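Local coordinates for protein alginase (Pseudoalteromonas, PDB 4Q8K) that probably cleaves the polysaccharide alginate by beta-elimination, as a lyase of polysaccharide lyase family 18 whose catalytic domain carries a bound calcium ion, at residues T204-E209 with Y364-N369; V199-T204 with S313-K318. All coordinates share one frame; numbering follows the deposited sequence.

Contact 1: T204-E209 with Y364-N369; sequences TYEVFE and YTRETN
Glu206 OE1 is gripped from two directions: the phenol of Tyr364 donates to it over 2.7 Å from OH, and a water donates to it over 2.9 Å. The phenol reaches the lone pair of OE1 that faces away from the other carboxylate oxygen, and OE1 sits at the edge of the Tyr364 ring, with carboxylate and ring planes 83° apart. Arg366 closes the cluster. With CG anti to the backbone N (chi1 179°) and the chain extended as far as NE, its guanidinium lies beside Glu206, where NH1 donates in plane to Tyr364 OH at 3.2 Å and gives a second hydrogen to the same water. The direct salt bridge is long, 3.7 Å from Arg366 NH1 to Glu206 OE1, while NH2 is held more firmly by the carbonyl of Leu197, and Thr204 CG2 lies over the rim of one guanidinium face. Glu206 OE2 turns to His227 and Asn291.

Beneath this cluster two antiparallel strands of a jelly-roll sheet run side by side. Tyr205 pairs with Glu367, and Val207 with Thr365, as hydrogen-bonded pairs; Tyr205 N to Glu367 O, at 2.8 Å, lies in the carbonyl plane. On the face bearing Tyr205 and Val207, Glu367 OE2 comes obliquely within 3.3 Å of Tyr205 CD2. Phe208 crosses Tyr364 on the other face, its CB 4.0 Å from Tyr364 CD1 at the ring edge. A buried carboxylate thus meets phenol, water and guanidinium together, an arrangement likely to fix the Tyr364 hydroxyl in rotation and to hold OE1 in place.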
ATOM      1  N   THR A 204       6.686  18.493   4.127  1.00 30.68           N
ATOM      2  CA  THR A 204       7.298  18.000   2.907  1.00 28.23           C
ATOM      3  C   THR A 204       6.471  18.116   1.674  1.00 28.96           C
ATOM      4  O   THR A 204       5.287  18.060   1.726  1.00 25.86           O
ATOM      5  CB  THR A 204       7.652  16.491   2.939  1.00 30.69           C
ATOM      6  OG1 THR A 204       6.507  15.725   3.278  1.00 38.09           O
ATOM      7  CG2 THR A 204       8.668  16.222   3.926  1.00 27.66           C
ATOM      8  N   TYR A 205       7.156  18.157   0.552  1.00 31.76           N
ATOM      9  CA  TYR A 205       6.552  17.969  -0.733  1.00 30.89           C
ATOM     10  C   TYR A 205       7.089  16.641  -1.283  1.00 29.52           C
ATOM     11  O   TYR A 205       8.242  16.522  -1.525  1.00 31.76           O
ATOM     12  CB  TYR A 205       6.852  19.148  -1.676  1.00 31.43           C
ATOM     13  CG  TYR A 205       6.298  18.958  -3.046  1.00 30.38           C
ATOM     14  CD1 TYR A 205       4.989  19.249  -3.333  1.00 30.39           C
ATOM     15  CD2 TYR A 205       7.070  18.452  -4.039  1.00 32.71           C
ATOM     16  CE1 TYR A 205       4.484  19.052  -4.577  1.00 30.66           C
ATOM     17  CE2 TYR A 205       6.564  18.243  -5.277  1.00 34.79           C
ATOM     18  CZ  TYR A 205       5.275  18.550  -5.531  1.00 31.65           C
ATOM     19  OH  TYR A 205       4.808  18.323  -6.760  1.00 43.29           O
ATOM     20  N   GLU A 206       6.226  15.647  -1.423  1.00 27.14           N
ATOM     21  CA  GLU A 206       6.606  14.346  -1.952  1.00 26.86           C
ATOM     22  C   GLU A 206       5.783  13.955  -3.136  1.00 23.63           C
ATOM     23  O   GLU A 206       4.611  14.171  -3.163  1.00 25.21           O
ATOM     24  CB  GLU A 206       6.301  13.229  -0.999  1.00 26.91           C
ATOM     25  CG  GLU A 206       6.848  13.287   0.348  1.00 33.57           C
ATOM     26  CD  GLU A 206       6.219  12.204   1.212  1.00 28.31           C
ATOM     27  OE1 GLU A 206       6.760  11.111   1.198  1.00 30.25           O
ATOM     28  OE2 GLU A 206       5.227  12.490   1.873  1.00 27.80           O
ATOM     29  N   VAL A 207       6.424  13.301  -4.072  1.00 22.30           N
ATOM     30  CA  VAL A 207       5.730  12.744  -5.213  1.00 23.17           C
ATOM     31  C   VAL A 207       6.210  11.313  -5.404  1.00 25.39           C
ATOM     32  O   VAL A 207       7.417  11.072  -5.508  1.00 25.71           O
ATOM     33  CB  VAL A 207       6.045  13.530  -6.496  1.00 25.97           C
ATOM     34  CG1 VAL A 207       5.375  12.879  -7.697  1.00 25.32           C
ATOM     35  CG2 VAL A 207       5.612  14.995  -6.353  1.00 25.95           C
ATOM     36  N   PHE A 208       5.275  10.365  -5.428  1.00 22.84           N
ATOM     37  CA  PHE A 208       5.597   8.991  -5.778  1.00 21.77           C
ATOM     38  C   PHE A 208       4.772   8.626  -6.998  1.00 23.47           C
ATOM     39  O   PHE A 208       3.565   8.876  -7.037  1.00 23.39           O
ATOM     40  CB  PHE A 208       5.283   8.033  -4.622  1.00 21.89           C
ATOM     41  CG  PHE A 208       5.468   6.572  -4.969  1.00 22.17           C
ATOM     42  CD1 PHE A 208       6.696   5.965  -4.812  1.00 20.59           C
ATOM     43  CD2 PHE A 208       4.406   5.808  -5.446  1.00 20.76           C
ATOM     44  CE1 PHE A 208       6.873   4.612  -5.122  1.00 23.25           C
ATOM     45  CE2 PHE A 208       4.570   4.474  -5.766  1.00 20.71           C
ATOM     46  CZ  PHE A 208       5.811   3.872  -5.601  1.00 20.15           C
ATOM     47  N   GLU A 209       5.432   8.067  -8.006  1.00 20.98           N
ATOM     48  CA  GLU A 209       4.741   7.578  -9.183  1.00 22.99           C
ATOM     49  C   GLU A 209       5.293   6.215  -9.554  1.00 24.69           C
ATOM     50  O   GLU A 209       6.492   5.971  -9.426  1.00 24.99           O
ATOM     51  CB  GLU A 209       4.882   8.549 -10.360  1.00 27.15           C
ATOM     52  CG  GLU A 209       4.051   8.147 -11.578  1.00 29.61           C
ATOM     53  CD  GLU A 209       3.765   9.301 -12.526  1.00 36.07           C
ATOM     54  OE1 GLU A 209       4.338  10.398 -12.347  1.00 38.69           O
ATOM     55  OE2 GLU A 209       2.948   9.104 -13.451  1.00 40.94           O
ATOM     56  N   TYR A 364      10.461   8.857  -7.130  1.00 23.24           N
ATOM     57  CA  TYR A 364      10.155   9.406  -5.838  1.00 24.33           C
ATOM     58  C   TYR A 364      10.947  10.667  -5.619  1.00 29.35           C
ATOM     59  O   TYR A 364      12.117  10.680  -5.807  1.00 30.56           O
ATOM     60  CB  TYR A 364      10.447   8.424  -4.705  1.00 23.38           C
ATOM     61  CG  TYR A 364      10.092   8.958  -3.376  1.00 22.59           C
ATOM     62  CD1 TYR A 364       8.796   9.031  -2.950  1.00 22.80           C
ATOM     63  CD2 TYR A 364      11.059   9.432  -2.542  1.00 23.30           C
ATOM     64  CE1 TYR A 364       8.491   9.531  -1.714  1.00 21.76           C
ATOM     65  CE2 TYR A 364      10.768   9.947  -1.325  1.00 22.95           C
ATOM     66  CZ  TYR A 364       9.493  10.006  -0.904  1.00 23.86           C
ATOM     67  OH  TYR A 364       9.247  10.555   0.305  1.00 24.38           O
ATOM     68  N   THR A 365      10.269  11.726  -5.239  1.00 25.70           N
ATOM     69  CA  THR A 365      10.950  12.942  -4.839  1.00 30.36           C
ATOM     70  C   THR A 365      10.448  13.403  -3.513  1.00 31.75           C
ATOM     71  O   THR A 365       9.305  13.257  -3.200  1.00 27.11           O
ATOM     72  CB  THR A 365      10.762  14.095  -5.843  1.00 30.96           C
ATOM     73  OG1 THR A 365       9.451  14.591  -5.722  1.00 38.07           O
ATOM     74  CG2 THR A 365      10.968  13.673  -7.222  1.00 39.22           C
ATOM     75  N   ARG A 366      11.354  14.004  -2.762  1.00 31.56           N
ATOM     76  CA  ARG A 366      11.100  14.446  -1.435  1.00 28.59           C
ATOM     77  C   ARG A 366      11.853  15.741  -1.146  1.00 31.47           C
ATOM     78  O   ARG A 366      13.040  15.779  -1.227  1.00 31.77           O
ATOM     79  CB  ARG A 366      11.591  13.397  -0.469  1.00 28.22           C
ATOM     80  CG  ARG A 366      11.417  13.704   0.981  1.00 29.41           C
ATOM     81  CD  ARG A 366      12.081  12.622   1.819  1.00 26.58           C
ATOM     82  NE  ARG A 366      11.827  12.826   3.222  1.00 25.57           N
ATOM     83  CZ  ARG A 366      10.706  12.502   3.819  1.00 23.86           C
ATOM     84  NH1 ARG A 366       9.755  11.942   3.138  1.00 24.65           N
ATOM     85  NH2 ARG A 366      10.548  12.742   5.081  1.00 26.72           N
ATOM     86  N   GLU A 367      11.116  16.793  -0.854  1.00 37.14           N
ATOM     87  CA  GLU A 367      11.684  18.050  -0.384  1.00 38.95           C
ATOM     88  C   GLU A 367      11.086  18.530   0.913  1.00 42.61           C
ATOM     89  O   GLU A 367       9.903  18.575   1.093  1.00 40.79           O
ATOM     90  CB  GLU A 367      11.597  19.144  -1.441  1.00 42.58           C
ATOM     91  CG  GLU A 367      10.377  19.120  -2.310  1.00 41.42           C
ATOM     92  CD  GLU A 367      10.703  19.158  -3.785  1.00 48.63           C
ATOM     93  OE1 GLU A 367      11.682  18.532  -4.197  1.00 51.27           O
ATOM     94  OE2 GLU A 367       9.974  19.827  -4.533  1.00 49.17           O
ATOM     95  N   THR A 368      11.939  18.909   1.834  1.00 51.73           N
ATOM     96  CA  THR A 368      11.486  19.253   3.159  1.00 52.32           C
ATOM     97  C   THR A 368      11.587  20.759   3.434  1.00 58.24           C
ATOM     98  O   THR A 368      12.420  21.437   2.866  1.00 64.08           O
ATOM     99  CB  THR A 368      12.277  18.467   4.203  1.00 52.68           C
ATOM    100  OG1 THR A 368      12.400  17.122   3.768  1.00 50.99           O
ATOM    101  CG2 THR A 368      11.561  18.472   5.495  1.00 54.49           C
ATOM    102  N   ASN A 369      10.740  21.260   4.323  1.00 74.54           N
ATOM    103  CA  ASN A 369      10.659  22.690   4.608  1.00 77.03           C
ATOM    104  C   ASN A 369      10.424  22.926   6.087  1.00 78.91           C
ATOM    105  O   ASN A 369      10.982  22.097   6.874  1.00 78.50           O
ATOM    106  CB  ASN A 369       9.557  23.327   3.776  1.00 76.30           C
ATOM    107  CG  ASN A 369       9.751  24.813   3.577  1.00 80.81           C
ATOM    108  OD1 ASN A 369       9.675  25.579   4.525  1.00 83.01           O
ATOM    109  ND2 ASN A 369       9.974  25.228   2.334  1.00 77.11           N
TER
HETATM  110  O   HOH W   1       7.237  10.568   3.999  1.00 23.95           O

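Contact 2: V199-T204 with S313-K318; sequences VAMTQT and SQSYFK
Ser315 holds the carbonyl of Val199 twice, through its hydroxyl and its backbone amide. The OG bond to Val199 O is 2.9 Å long and lies only moderately off the carbonyl plane, whereas Ser315 N, 3.0 Å from Val199 O, comes from above that plane. Because OG sits between the backbone N and the carbonyl carbon (chi1 67°), hydroxyl and amide can share one acceptor. A water bridges Val199 N, which donates to it, and Ser315 O, to which it donates at 2.9 Å. The pairing ties the loop between strands 186-193 and 204-216 of the jelly roll to the residues leading into strand 316-319, so the loop that passes from one sheet to the other is tied to the residues just before an inner strand of the first. Within that loop Ala200 N gives its hydrogen to Gln203 OE1 at 3.2 Å, and Ala200 O accepts from Gln203 N across the 3-10 turn. Met201, bent at chi2 and chi3, lays SD against the serine, 3.4 Å from Ser315 OG. Replacing Ser315 by alanine is likely to leave Val199 O with only the amide above its plane as donor from this segment and to reduce the packing against Met201 SD. The Met201 side chain also touches Val309 and His227.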
ATOM      1  N   VAL A 199       9.345  13.813   9.073  1.00 25.95           N
ATOM      2  CA  VAL A 199       8.880  15.092   9.585  1.00 29.29           C
ATOM      3  C   VAL A 199       7.366  15.141   9.435  1.00 29.92           C
ATOM      4  O   VAL A 199       6.738  14.136   9.099  1.00 25.00           O
ATOM      5  CB  VAL A 199       9.536  16.272   8.845  1.00 32.11           C
ATOM      6  CG1 VAL A 199      11.031  16.353   9.197  1.00 31.61           C
ATOM      7  CG2 VAL A 199       9.331  16.136   7.337  1.00 30.75           C
ATOM      8  N   ALA A 200       6.769  16.296   9.692  1.00 30.25           N
ATOM      9  CA  ALA A 200       5.317  16.416   9.609  1.00 27.54           C
ATOM     10  C   ALA A 200       4.842  16.303   8.166  1.00 24.65           C
ATOM     11  O   ALA A 200       5.592  16.587   7.234  1.00 26.57           O
ATOM     12  CB  ALA A 200       4.856  17.730  10.230  1.00 32.95           C
ATOM     13  N   MET A 201       3.601  15.867   7.976  1.00 26.30           N
ATOM     14  CA  MET A 201       3.022  15.844   6.636  1.00 27.78           C
ATOM     15  C   MET A 201       3.104  17.232   6.006  1.00 27.26           C
ATOM     16  O   MET A 201       3.398  17.373   4.823  1.00 29.52           O
ATOM     17  CB  MET A 201       1.564  15.367   6.663  1.00 26.88           C
ATOM     18  CG  MET A 201       1.404  13.855   6.932  1.00 26.08           C
ATOM     19  SD  MET A 201       2.028  12.834   5.587  1.00 23.18           S
ATOM     20  CE  MET A 201       0.823  13.102   4.303  1.00 22.28           C
ATOM     21  N   THR A 202       2.856  18.252   6.821  1.00 26.22           N
ATOM     22  CA  THR A 202       2.852  19.638   6.363  1.00 26.76           C
ATOM     23  C   THR A 202       4.248  20.212   6.122  1.00 28.93           C
ATOM     24  O   THR A 202       4.388  21.383   5.768  1.00 28.99           O
ATOM     25  CB  THR A 202       2.131  20.549   7.377  1.00 27.89           C
ATOM     26  OG1 THR A 202       2.682  20.339   8.683  1.00 32.64           O
ATOM     27  CG2 THR A 202       0.639  20.244   7.403  1.00 30.60           C
ATOM     28  N   GLN A 203       5.281  19.404   6.318  1.00 27.51           N
ATOM     29  CA  GLN A 203       6.641  19.886   6.138  1.00 25.86           C
ATOM     30  C   GLN A 203       7.368  19.274   4.962  1.00 29.90           C
ATOM     31  O   GLN A 203       8.564  19.476   4.803  1.00 33.24           O
ATOM     32  CB  GLN A 203       7.461  19.678   7.411  1.00 30.74           C
ATOM     33  CG  GLN A 203       6.972  20.493   8.582  1.00 33.25           C
ATOM     34  CD  GLN A 203       7.817  20.276   9.808  1.00 40.05           C
ATOM     35  OE1 GLN A 203       8.138  19.137  10.158  1.00 39.84           O
ATOM     36  NE2 GLN A 203       8.205  21.368  10.464  1.00 43.96           N
ATOM     37  N   THR A 204       6.686  18.493   4.127  1.00 30.68           N
ATOM     38  CA  THR A 204       7.298  18.000   2.907  1.00 28.23           C
ATOM     39  C   THR A 204       6.471  18.116   1.674  1.00 28.96           C
ATOM     40  O   THR A 204       5.287  18.060   1.726  1.00 25.86           O
ATOM     41  CB  THR A 204       7.652  16.491   2.939  1.00 30.69           C
ATOM     42  OG1 THR A 204       6.507  15.725   3.278  1.00 38.09           O
ATOM     43  CG2 THR A 204       8.668  16.222   3.926  1.00 27.66           C
ATOM     44  N   SER A 313       3.404  14.601  13.177  1.00 35.69           N
ATOM     45  CA  SER A 313       4.742  15.193  13.240  1.00 38.20           C
ATOM     46  C   SER A 313       5.882  14.286  12.766  1.00 37.97           C
ATOM     47  O   SER A 313       6.963  14.771  12.424  1.00 38.57           O
ATOM     48  CB  SER A 313       5.036  15.687  14.657  1.00 41.30           C
ATOM     49  OG  SER A 313       5.066  14.606  15.567  1.00 43.29           O
ATOM     50  N   GLN A 314       5.652  12.976  12.757  1.00 33.85           N
ATOM     51  CA  GLN A 314       6.683  12.028  12.339  1.00 32.35           C
ATOM     52  C   GLN A 314       6.133  11.058  11.305  1.00 30.68           C
ATOM     53  O   GLN A 314       6.214   9.843  11.460  1.00 27.96           O
ATOM     54  CB  GLN A 314       7.236  11.269  13.549  1.00 36.35           C
ATOM     55  CG  GLN A 314       7.819  12.170  14.615  1.00 41.63           C
ATOM     56  CD  GLN A 314       9.019  12.942  14.117  1.00 43.87           C
ATOM     57  OE1 GLN A 314       9.825  12.423  13.345  1.00 46.72           O
ATOM     58  NE2 GLN A 314       9.145  14.189  14.553  1.00 45.88           N
ATOM     59  N   SER A 315       5.583  11.617  10.239  1.00 25.89           N
ATOM     60  CA  SER A 315       4.883  10.833   9.228  1.00 24.31           C
ATOM     61  C   SER A 315       5.856  10.149   8.294  1.00 22.82           C
ATOM     62  O   SER A 315       7.002  10.562   8.162  1.00 22.09           O
ATOM     63  CB  SER A 315       3.949  11.744   8.422  1.00 25.11           C
ATOM     64  OG  SER A 315       4.691  12.670   7.644  1.00 25.01           O
ATOM     65  N   TYR A 316       5.398   9.098   7.625  1.00 23.61           N
ATOM     66  CA  TYR A 316       6.261   8.422   6.672  1.00 21.77           C
ATOM     67  C   TYR A 316       5.510   7.664   5.598  1.00 20.20           C
ATOM     68  O   TYR A 316       4.506   7.011   5.865  1.00 20.74           O
ATOM     69  CB  TYR A 316       7.296   7.531   7.377  1.00 21.93           C
ATOM     70  CG  TYR A 316       6.791   6.385   8.242  1.00 22.11           C
ATOM     71  CD1 TYR A 316       6.149   6.631   9.454  1.00 24.97           C
ATOM     72  CD2 TYR A 316       7.011   5.058   7.874  1.00 25.57           C
ATOM     73  CE1 TYR A 316       5.719   5.579  10.266  1.00 26.37           C
ATOM     74  CE2 TYR A 316       6.592   4.012   8.684  1.00 23.91           C
ATOM     75  CZ  TYR A 316       5.948   4.283   9.873  1.00 27.44           C
ATOM     76  OH  TYR A 316       5.528   3.249  10.681  1.00 28.01           O
ATOM     77  N   PHE A 317       6.015   7.791   4.379  1.00 21.24           N
ATOM     78  CA  PHE A 317       5.458   7.124   3.226  1.00 21.07           C
ATOM     79  C   PHE A 317       5.987   5.695   3.125  1.00 21.28           C
ATOM     80  O   PHE A 317       7.164   5.441   3.409  1.00 21.43           O
ATOM     81  CB  PHE A 317       5.820   7.894   1.956  1.00 19.42           C
ATOM     82  CG  PHE A 317       5.198   7.334   0.705  1.00 17.64           C
ATOM     83  CD1 PHE A 317       3.834   7.424   0.504  1.00 18.80           C
ATOM     84  CD2 PHE A 317       5.979   6.747  -0.274  1.00 20.69           C
ATOM     85  CE1 PHE A 317       3.250   6.915  -0.649  1.00 18.11           C
ATOM     86  CE2 PHE A 317       5.413   6.235  -1.427  1.00 18.93           C
ATOM     87  CZ  PHE A 317       4.038   6.326  -1.617  1.00 18.07           C
ATOM     88  N   LYS A 318       5.112   4.772   2.723  1.00 19.74           N
ATOM     89  CA  LYS A 318       5.508   3.399   2.435  1.00 20.81           C
ATOM     90  C   LYS A 318       4.868   2.940   1.140  1.00 18.89           C
ATOM     91  O   LYS A 318       3.809   3.443   0.745  1.00 19.36           O
ATOM     92  CB  LYS A 318       5.064   2.449   3.558  1.00 19.77           C
ATOM     93  CG  LYS A 318       5.247   2.991   4.955  1.00 21.36           C
ATOM     94  CD  LYS A 318       5.112   1.893   6.004  1.00 25.91           C
ATOM     95  CE  LYS A 318       3.695   1.362   6.099  1.00 27.22           C
ATOM     96  NZ  LYS A 318       3.619   0.254   7.120  1.00 28.75           N
TER
HETATM   97  O   HOH W   2       8.171  12.712   6.588  1.00 24.90           O

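In the fold
The two contacts lie about 10 Å apart between centres and share Thr204, where the loop of contact 2 becomes the strand of contact 1. Along the chain their segments alternate: 199-204 leads directly into 204-209, then comes 313-318, and 364-369 closes the modelled chain. Contact 1 joins neighbouring strands within the seven-stranded sheet, whereas contact 2 ties a loop to the entry of strand 316-319 in the facing sheet. They meet where Phe317 packs on Phe208 and Glu206 between the layers, and at the chain end, where Asn369 N probably bonds to Gln203 O. Together they illustrate how a beta sandwich joins strands and layers distant in sequence.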